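Local structure of phosphonate monoester hydrolase (Ruegeria pomeroyi, 4UPK) at residues A[115-118]-A[119-122]; A[305-308]-A[309-312]; A[510-513]-A[514-518]; A[484-487]-A[488-492]. The protein is a four-chain hydrolase of the sulfatase family, built on the mixed alpha/beta fold of the alkaline phosphatase superfamily. One frame throughout, in Å; residues are numbered along the deposited sequence.

In the fold
All four contacts are local, each made by neighbouring turns of chain. In chain order come contact 1 at the end of helix 114-120, contact 2 in the first turns of the long helix 303-333, contact 4 in the loop after strand 479-482, and contact 3 at the end of helix 499-515. Contacts 1 and 2 belong to the sulfatase-family region but lie on opposite sides of the chain's centre, centres 42 Å apart. Contact 4 precedes helix 499-515 and contact 3 closes it, with centres 27 Å apart. Contact 2 comes within about 11 Å of contact 4, nearest atoms. Contacts 1 and 3 also meet other subunits, so these two helix ends lie at subunit interfaces.

Contact 1: A[115-118]-A[119-122]; sequences ATEM and RKAG
Glu117 and Lys120 run side by side off the last turn of a helix, both pointing the same way, and join in an i to i+3 salt bridge. Lys120 is fully stretched, which carries NZ along the flank of the carboxylate to 2.9 Å from Glu117 OE1, which accepts through its syn lone pair; a weaker bond reaches Glu117 OE2 at 3.3 Å. The glutamate folds back at chi2 (-38°), which turns its carboxylate toward the lysine. A long flexible amine suits this exposed position, since it can follow the acid while its aliphatic part lies against the backbone. On another side of the helix, Arg119 lays CB and CG over the carbonyl of Ala115, whose O also accepts Arg119 N at 2.9 Å. The later backbone bonds are weak as the helix frays, and Gly122, at positive phi (91°), ends it in a Schellman motif, a conformation that a side chain would crowd. Arg119 extends away to bond Gly156 O and to form a salt bridge with Asp144 of the second subunit. Glu117 and Met118 pack on helix 394-402, while Ala115 and Arg119 touch Pro125 at strand 125-127.

Contact 2: A[305-308]-A[309-312]; sequences TIQT and LRAV
Four backbone hydrogen bonds tie residues 305-308 to 309-312, each joining residues i and i+4. The straightest runs from Leu309 N to Thr305 O, 3.1 Å long with an N-H...O angle of 169°; the shorter bonds, Ala311 N to Gln307 O and Val312 N to Thr308 O, are both 2.9 Å. Beside these bonds, Gln307 and Arg310 lie alongside each other, their amide and guanidinium planes only 14° apart. Gln307 OE1 sits 3.0 Å from Arg310 NE, approaching the guanidinium obliquely. Two bends bring the groups together, one at chi2 of Gln307 and one at chi3 of Arg310 (66°). Both groups are buried, and both donate to Pro262 O, through Gln307 NE2 and Arg310 NH2, while Arg310 NH1 bonds Leu352 O. Planar groups with several N-H donors suit a place where loop carbonyls must be satisfied. The segment forms the early turns of helix 303-333, the longest helix of this sulfatase-family chain, and shows regular alpha-helical geometry throughout. Farther out, methyl and methylene groups pack. Ile306 CG2 lies alongside Arg310 CD, 3.8 Å away. Round the helix, Thr305 CG2 meets Leu309 CD1 at 4.2 Å, methyl to methyl, while the threonine hydroxyl bonds Thr302 OG1 and Glu300 O. Thr308 returns its hydroxyl to Glu304 O and packs against Asn202.

Contact 3: A[510-513]-A[514-518]; sequences LRHR and MRNMD
Asn516 swings its amide back over the last turn and bonds the carbonyl of His512: Asn516 ND2 donates to His512 O, 2.8 Å away and nearly straight (N-H...O 165°). The acceptor lies close to the amide plane. The same nitrogen hangs over one face of the His512 ring, near its rim and 3.3 Å from His512 CE1, with the ring and amide planes 34° apart. His512 holds CG anti to its backbone N (chi1 180°), which brings the imidazole forward under the amide. The short amide-bearing side chain of asparagine suits this spot because it can supply an N-H to a carbonyl just as the helical bonding runs out. This is the C-terminal end of helix 499-515: Met514 N to Leu510 O and Arg515 N to Arg511 O remain as good i to i+4 bonds, whereas Asn516 N makes only weak ones, to His512 O and Arg513 O. Along another flank Arg511 and Arg515 extend side by side, guanidinium planes nearly parallel; Arg511 CD lies over a face of the Arg515 group, 3.6 Å from NH2 of Arg515. Two like charges so close probably need outside acceptors, and Arg511 bonds the Leu476 and Phe472 carbonyls of the third subunit, with a long, weak ion pair from Arg515 to Asp475 of that subunit. Met514 SD meets Leu510 CG at 4.1 Å. Around the histidine, Tyr430 OH bonds His512 ND1, and the rings of Tyr94 and Phe432 hem the imidazole in.

Contact 4: A[484-487]-A[488-492]; sequences QGEG and EFRNV
Glu486 and Arg490 cross on the exposed, solvent side of a loop, and the carboxylate sits over one face of the guanidinium instead of at its edge. Glu486 CD lies above the centre of the group, the two planes are 42° apart, and Glu486 OE2 comes within 2.8 Å of Arg490 NH1. Because that oxygen stands well out of the guanidinium plane, no N-H points at it, and the pair is held by charge alone. The bend at chi3 of Arg490 (50°) turns the guanidinium back under the acid, while its CB touches Glu486 CB at 3.9 Å. Long charged side chains suit this surface. In contrast to this exposed pair, the backbone is the compact part, a type II' beta turn from Glu486 to Phe489 closed by a weak bond from Phe489 N to Glu486 O, 3.4 Å long. Gly487 takes the second position of the turn with phi 68°, where a CB would clash with Glu488 N; glycine avoids this. Beside the turn a water donates to Gly487 O and Arg490 O, 2.7 Å from each, bridging two carbonyls that could not bond each other. Phe489 CB lies close to Glu486 O, and its ring leads off to pack on Ala265 and Leu267 and to meet Arg355 in a cation-pi contact. Glu488, whose CB points away from residues 484-487, accepts Asp365 N through OE2. The loop joins strand 479-482, an edge strand within this chain of the four-stranded antiparallel sheet, to helix 499-515; Asn491 and Val492 fasten its far end to Leu480.

Contact 1: A[115-118]-A[119-122]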
loop_
_atom_site.group_PDB
_atom_site.type_symbol
_atom_site.label_atom_id
_atom_site.label_comp_id
_atom_site.label_asym_id
_atom_site.label_seq_id
_atom_site.Cartn_x
_atom_site.Cartn_y
_atom_site.Cartn_z
ATOM N N ALA A 115 -2.206 13.276 14.656
ATOM C CA ALA A 115 -3.374 12.391 14.685
ATOM C C ALA A 115 -2.998 10.907 14.523
ATOM O O ALA A 115 -3.435 10.076 15.323
ATOM C CB ALA A 115 -4.395 12.816 13.638
ATOM N N THR A 116 -2.153 10.581 13.521
ATOM C CA THR A 116 -1.688 9.208 13.275
ATOM C C THR A 116 -0.923 8.657 14.480
ATOM O O THR A 116 -1.119 7.502 14.861
ATOM C CB THR A 116 -0.856 9.116 11.991
ATOM O OG1 THR A 116 0.258 10.007 12.075
ATOM C CG2 THR A 116 -1.678 9.387 10.731
ATOM N N GLU A 117 -0.078 9.499 15.094
ATOM C CA GLU A 117 0.717 9.129 16.258
ATOM C C GLU A 117 -0.121 9.009 17.524
ATOM O O GLU A 117 0.119 8.086 18.296
ATOM C CB GLU A 117 1.951 10.031 16.419
ATOM C CG GLU A 117 2.935 9.990 15.257
ATOM C CD GLU A 117 3.175 8.656 14.578
ATOM O OE1 GLU A 117 3.906 7.814 15.150
ATOM O OE2 GLU A 117 2.636 8.458 13.463
ATOM N N MET A 118 -1.133 9.893 17.708
ATOM C CA MET A 118 -2.079 9.834 18.827
ATOM C C MET A 118 -2.989 8.614 18.716
ATOM O O MET A 118 -3.384 8.077 19.747
ATOM C CB MET A 118 -2.908 11.125 18.968
ATOM C CG MET A 118 -2.119 12.302 19.564
ATOM S SD MET A 118 -1.661 12.112 21.306
ATOM C CE MET A 118 -3.160 12.632 22.108
ATOM N N ARG A 119 -3.289 8.148 17.480
ATOM C CA ARG A 119 -4.087 6.941 17.229
ATOM C C ARG A 119 -3.362 5.684 17.724
ATOM O O ARG A 119 -4.012 4.741 18.204
ATOM C CB ARG A 119 -4.441 6.805 15.747
ATOM C CG ARG A 119 -5.604 7.693 15.334
ATOM C CD ARG A 119 -6.252 7.150 14.089
ATOM N NE ARG A 119 -7.429 7.928 13.720
ATOM C CZ ARG A 119 -8.598 7.408 13.364
ATOM N NH1 ARG A 119 -8.776 6.089 13.362
ATOM N NH2 ARG A 119 -9.604 8.199 13.022
ATOM N N LYS A 120 -2.008 5.696 17.626
ATOM C CA LYS A 120 -1.124 4.636 18.134
ATOM C C LYS A 120 -1.178 4.582 19.674
ATOM O O LYS A 120 -1.055 3.506 20.253
ATOM C CB LYS A 120 0.322 4.830 17.648
ATOM C CG LYS A 120 0.504 4.707 16.135
ATOM C CD LYS A 120 1.957 4.915 15.750
ATOM C CE LYS A 120 2.153 4.862 14.257
ATOM N NZ LYS A 120 3.528 5.266 13.851
ATOM N N ALA A 121 -1.427 5.740 20.321
ATOM C CA ALA A 121 -1.585 5.899 21.769
ATOM C C ALA A 121 -3.037 5.570 22.249
ATOM O O ALA A 121 -3.314 5.621 23.453
ATOM C CB ALA A 121 -1.177 7.310 22.190
ATOM N N GLY A 122 -3.921 5.212 21.303
ATOM C CA GLY A 122 -5.300 4.809 21.569
ATOM C C GLY A 122 -6.326 5.924 21.547
ATOM O O GLY A 122 -7.484 5.712 21.915
#

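Contact 2: A[305-308]-A[309-312]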
loop_
_atom_site.group_PDB
_atom_site.type_symbol
_atom_site.label_atom_id
_atom_site.label_comp_id
_atom_site.label_asym_id
_atom_site.label_seq_id
_atom_site.Cartn_x
_atom_site.Cartn_y
_atom_site.Cartn_z
ATOM N N THR A 305 -9.483 54.006 7.125
ATOM C CA THR A 305 -9.728 52.647 6.663
ATOM C C THR A 305 -8.867 51.640 7.458
ATOM O O THR A 305 -9.418 50.707 8.044
ATOM C CB THR A 305 -9.467 52.575 5.154
ATOM O OG1 THR A 305 -10.493 53.285 4.472
ATOM C CG2 THR A 305 -9.347 51.146 4.622
ATOM N N ILE A 306 -7.539 51.848 7.473
ATOM C CA ILE A 306 -6.559 50.991 8.150
ATOM C C ILE A 306 -6.906 50.773 9.621
ATOM O O ILE A 306 -6.946 49.622 10.067
ATOM C CB ILE A 306 -5.102 51.505 7.898
ATOM C CG1 ILE A 306 -4.692 51.286 6.418
ATOM C CG2 ILE A 306 -4.080 50.860 8.839
ATOM C CD1 ILE A 306 -3.656 52.317 5.888
ATOM N N GLN A 307 -7.233 51.859 10.349
ATOM C CA GLN A 307 -7.590 51.811 11.772
ATOM C C GLN A 307 -8.924 51.094 12.054
ATOM O O GLN A 307 -9.075 50.457 13.099
ATOM C CB GLN A 307 -7.519 53.209 12.412
ATOM C CG GLN A 307 -6.116 53.833 12.410
ATOM C CD GLN A 307 -5.100 53.089 13.232
ATOM O OE1 GLN A 307 -4.457 52.152 12.769
ATOM N NE2 GLN A 307 -4.893 53.517 14.460
ATOM N N THR A 308 -9.865 51.177 11.100
ATOM C CA THR A 308 -11.179 50.539 11.185
ATOM C C THR A 308 -11.035 49.026 11.108
ATOM O O THR A 308 -11.574 48.324 11.963
ATOM C CB THR A 308 -12.160 51.166 10.174
ATOM O OG1 THR A 308 -12.239 52.571 10.434
ATOM C CG2 THR A 308 -13.538 50.572 10.265
ATOM N N LEU A 309 -10.255 48.541 10.124
ATOM C CA LEU A 309 -9.936 47.138 9.919
ATOM C C LEU A 309 -9.239 46.589 11.159
ATOM O O LEU A 309 -9.558 45.488 11.601
ATOM C CB LEU A 309 -9.010 47.001 8.696
ATOM C CG LEU A 309 -9.681 46.625 7.381
ATOM C CD1 LEU A 309 -10.473 47.783 6.801
ATOM C CD2 LEU A 309 -8.667 46.123 6.391
ATOM N N ARG A 310 -8.297 47.373 11.728
ATOM C CA ARG A 310 -7.532 47.075 12.935
ATOM C C ARG A 310 -8.459 46.938 14.155
ATOM O O ARG A 310 -8.318 45.968 14.900
ATOM C CB ARG A 310 -6.432 48.132 13.139
ATOM C CG ARG A 310 -5.227 47.882 12.250
ATOM C CD ARG A 310 -4.249 49.043 12.126
ATOM N NE ARG A 310 -3.549 49.382 13.375
ATOM C CZ ARG A 310 -2.430 48.803 13.805
ATOM N NH1 ARG A 310 -1.859 47.838 13.094
ATOM N NH2 ARG A 310 -1.870 49.188 14.951
ATOM N N ALA A 311 -9.462 47.848 14.300
ATOM C CA ALA A 311 -10.469 47.802 15.368
ATOM C C ALA A 311 -11.410 46.575 15.219
ATOM O O ALA A 311 -11.772 45.972 16.233
ATOM C CB ALA A 311 -11.284 49.091 15.392
ATOM N N VAL A 312 -11.805 46.225 13.971
ATOM C CA VAL A 312 -12.666 45.071 13.663
ATOM C C VAL A 312 -11.949 43.768 14.021
ATOM O O VAL A 312 -12.541 42.913 14.676
ATOM C CB VAL A 312 -13.206 45.106 12.196
ATOM C CG1 VAL A 312 -13.892 43.783 11.819
ATOM C CG2 VAL A 312 -14.158 46.295 11.995
#

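Contact 3: A[510-513]-A[514-518]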
loop_
_atom_site.group_PDB
_atom_site.type_symbol
_atom_site.label_atom_id
_atom_site.label_comp_id
_atom_site.label_asym_id
_atom_site.label_seq_id
_atom_site.Cartn_x
_atom_site.Cartn_y
_atom_site.Cartn_z
ATOM N N LEU A 510 23.046 28.005 6.526
ATOM C CA LEU A 510 23.479 26.887 5.694
ATOM C C LEU A 510 23.547 25.621 6.557
ATOM O O LEU A 510 22.957 24.601 6.198
ATOM C CB LEU A 510 24.853 27.177 5.017
ATOM C CG LEU A 510 25.471 26.028 4.189
ATOM C CD1 LEU A 510 24.694 25.787 2.887
ATOM C CD2 LEU A 510 26.891 26.312 3.836
ATOM N N ARG A 511 24.210 25.716 7.716
ATOM C CA ARG A 511 24.343 24.600 8.665
ATOM C C ARG A 511 22.988 24.092 9.170
ATOM O O ARG A 511 22.837 22.882 9.308
ATOM C CB ARG A 511 25.234 24.971 9.851
ATOM C CG ARG A 511 26.700 25.064 9.498
ATOM C CD ARG A 511 27.557 24.964 10.751
ATOM N NE ARG A 511 28.980 24.815 10.449
ATOM C CZ ARG A 511 29.908 25.708 10.777
ATOM N NH1 ARG A 511 29.580 26.792 11.467
ATOM N NH2 ARG A 511 31.180 25.492 10.476
ATOM N N HIS A 512 22.014 25.000 9.433
ATOM C CA HIS A 512 20.676 24.629 9.895
ATOM C C HIS A 512 19.974 23.710 8.877
ATOM O O HIS A 512 19.383 22.709 9.281
ATOM C CB HIS A 512 19.812 25.872 10.218
ATOM C CG HIS A 512 18.427 25.505 10.686
ATOM N ND1 HIS A 512 18.179 25.168 11.997
ATOM C CD2 HIS A 512 17.286 25.347 9.980
ATOM C CE1 HIS A 512 16.893 24.848 12.059
ATOM N NE2 HIS A 512 16.314 24.947 10.873
ATOM N N ARG A 513 20.052 24.057 7.565
ATOM C CA ARG A 513 19.493 23.270 6.454
ATOM C C ARG A 513 20.147 21.882 6.424
ATOM O O ARG A 513 19.447 20.872 6.286
ATOM C CB ARG A 513 19.753 23.962 5.105
ATOM C CG ARG A 513 18.947 25.207 4.879
ATOM C CD ARG A 513 18.559 25.381 3.414
ATOM N NE ARG A 513 17.568 26.439 3.315
ATOM C CZ ARG A 513 16.277 26.263 3.080
ATOM N NH1 ARG A 513 15.806 25.059 2.786
ATOM N NH2 ARG A 513 15.457 27.297 3.068
ATOM N N MET A 514 21.499 21.847 6.547
ATOM C CA MET A 514 22.308 20.606 6.545
ATOM C C MET A 514 22.062 19.753 7.783
ATOM O O MET A 514 22.101 18.530 7.680
ATOM C CB MET A 514 23.808 20.922 6.407
ATOM C CG MET A 514 24.170 21.628 5.117
ATOM S SD MET A 514 25.915 22.049 4.993
ATOM C CE MET A 514 26.622 20.460 4.526
ATOM N N ARG A 515 21.766 20.388 8.946
ATOM C CA ARG A 515 21.490 19.670 10.200
ATOM C C ARG A 515 20.047 19.193 10.322
ATOM O O ARG A 515 19.744 18.361 11.185
ATOM C CB ARG A 515 21.852 20.513 11.419
ATOM C CG ARG A 515 23.343 20.626 11.684
ATOM C CD ARG A 515 23.560 21.791 12.628
ATOM N NE ARG A 515 24.973 21.999 12.934
ATOM C CZ ARG A 515 25.455 23.058 13.573
ATOM N NH1 ARG A 515 24.642 24.034 13.965
ATOM N NH2 ARG A 515 26.755 23.158 13.815
ATOM N N ASN A 516 19.158 19.724 9.484
ATOM C CA ASN A 516 17.744 19.369 9.520
ATOM C C ASN A 516 17.220 18.896 8.165
ATOM O O ASN A 516 16.188 19.387 7.700
ATOM C CB ASN A 516 16.875 20.505 10.134
ATOM C CG ASN A 516 17.285 20.901 11.528
ATOM O OD1 ASN A 516 16.853 20.320 12.530
ATOM N ND2 ASN A 516 18.209 21.840 11.613
ATOM N N MET A 517 17.911 17.907 7.552
ATOM C CA MET A 517 17.456 17.268 6.319
ATOM C C MET A 517 16.475 16.171 6.733
ATOM O O MET A 517 16.383 15.888 7.930
ATOM C CB MET A 517 18.620 16.689 5.516
ATOM C CG MET A 517 19.326 17.712 4.679
ATOM S SD MET A 517 20.606 16.936 3.677
ATOM C CE MET A 517 21.930 16.947 4.801
ATOM N N ASP A 518 15.726 15.578 5.776
ATOM C CA ASP A 518 14.716 14.551 6.073
ATOM C C ASP A 518 15.231 13.366 6.914
ATOM O O ASP A 518 16.031 12.570 6.424
ATOM C CB ASP A 518 14.014 14.075 4.785
ATOM C CG ASP A 518 12.647 13.442 5.003
ATOM O OD1 ASP A 518 12.430 12.838 6.076
ATOM O OD2 ASP A 518 11.807 13.528 4.096
#

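Contact 4: A[484-487]-A[488-492]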
loop_
_atom_site.group_PDB
_atom_site.type_symbol
_atom_site.label_atom_id
_atom_site.label_comp_id
_atom_site.label_asym_id
_atom_site.label_seq_id
_atom_site.Cartn_x
_atom_site.Cartn_y
_atom_site.Cartn_z
ATOM N N GLN A 484 19.950 45.748 17.583
ATOM C CA GLN A 484 20.695 46.669 18.437
ATOM C C GLN A 484 20.763 48.054 17.748
ATOM O O GLN A 484 21.164 49.033 18.369
ATOM C CB GLN A 484 22.104 46.134 18.717
ATOM C CG GLN A 484 22.203 45.332 20.014
ATOM C CD GLN A 484 23.545 44.667 20.190
ATOM O OE1 GLN A 484 23.613 43.483 20.512
ATOM N NE2 GLN A 484 24.640 45.398 19.976
ATOM N N GLY A 485 20.376 48.096 16.467
ATOM C CA GLY A 485 20.312 49.292 15.632
ATOM C C GLY A 485 18.875 49.667 15.340
ATOM O O GLY A 485 18.073 49.804 16.267
ATOM N N GLU A 486 18.535 49.814 14.050
ATOM C CA GLU A 486 17.193 50.201 13.573
ATOM C C GLU A 486 16.138 49.074 13.515
ATOM O O GLU A 486 14.968 49.331 13.203
ATOM C CB GLU A 486 17.260 50.968 12.244
ATOM C CG GLU A 486 17.934 52.327 12.376
ATOM C CD GLU A 486 17.756 53.259 11.193
ATOM O OE1 GLU A 486 16.631 53.326 10.641
ATOM O OE2 GLU A 486 18.744 53.928 10.813
ATOM N N GLY A 487 16.539 47.868 13.897
ATOM C CA GLY A 487 15.671 46.694 13.885
ATOM C C GLY A 487 15.338 46.315 12.454
ATOM O O GLY A 487 16.211 46.342 11.579
ATOM N N GLU A 488 14.060 46.050 12.205
ATOM C CA GLU A 488 13.476 45.668 10.921
ATOM C C GLU A 488 13.251 46.844 9.976
ATOM O O GLU A 488 12.952 46.633 8.798
ATOM C CB GLU A 488 12.140 44.981 11.174
ATOM C CG GLU A 488 12.250 43.604 11.783
ATOM C CD GLU A 488 10.913 42.901 11.870
ATOM O OE1 GLU A 488 9.902 43.567 12.187
ATOM O OE2 GLU A 488 10.882 41.673 11.633
ATOM N N PHE A 489 13.381 48.086 10.500
ATOM C CA PHE A 489 13.155 49.354 9.789
ATOM C C PHE A 489 14.277 49.755 8.831
ATOM O O PHE A 489 14.156 50.745 8.105
ATOM C CB PHE A 489 12.781 50.459 10.775
ATOM C CG PHE A 489 11.399 50.219 11.331
ATOM C CD1 PHE A 489 11.208 49.380 12.426
ATOM C CD2 PHE A 489 10.278 50.794 10.730
ATOM C CE1 PHE A 489 9.923 49.111 12.904
ATOM C CE2 PHE A 489 8.993 50.531 11.209
ATOM C CZ PHE A 489 8.823 49.703 12.301
ATOM N N ARG A 490 15.349 48.961 8.802
ATOM C CA ARG A 490 16.462 49.188 7.897
ATOM C C ARG A 490 17.155 47.888 7.514
ATOM O O ARG A 490 17.697 47.193 8.376
ATOM C CB ARG A 490 17.468 50.224 8.472
ATOM C CG ARG A 490 18.527 50.680 7.453
ATOM C CD ARG A 490 19.569 51.635 8.010
ATOM N NE ARG A 490 20.183 51.173 9.262
ATOM C CZ ARG A 490 20.956 51.911 10.052
ATOM N NH1 ARG A 490 21.219 53.176 9.742
ATOM N NH2 ARG A 490 21.449 51.399 11.174
ATOM N N ASN A 491 17.165 47.582 6.205
ATOM C CA ASN A 491 17.912 46.442 5.685
ATOM C C ASN A 491 19.381 46.915 5.566
ATOM O O ASN A 491 19.689 47.793 4.749
ATOM C CB ASN A 491 17.338 45.942 4.336
ATOM C CG ASN A 491 18.222 44.985 3.581
ATOM O OD1 ASN A 491 19.090 44.324 4.154
ATOM N ND2 ASN A 491 18.013 44.878 2.272
ATOM N N VAL A 492 20.270 46.342 6.402
ATOM C CA VAL A 492 21.687 46.702 6.453
ATOM C C VAL A 492 22.634 45.713 5.740
ATOM O O VAL A 492 23.846 45.815 5.918
ATOM C CB VAL A 492 22.158 47.072 7.894
ATOM C CG1 VAL A 492 21.420 48.298 8.423
ATOM C CG2 VAL A 492 22.019 45.903 8.864
HETATM O O HOH W 1 18.700 47.186 10.932
#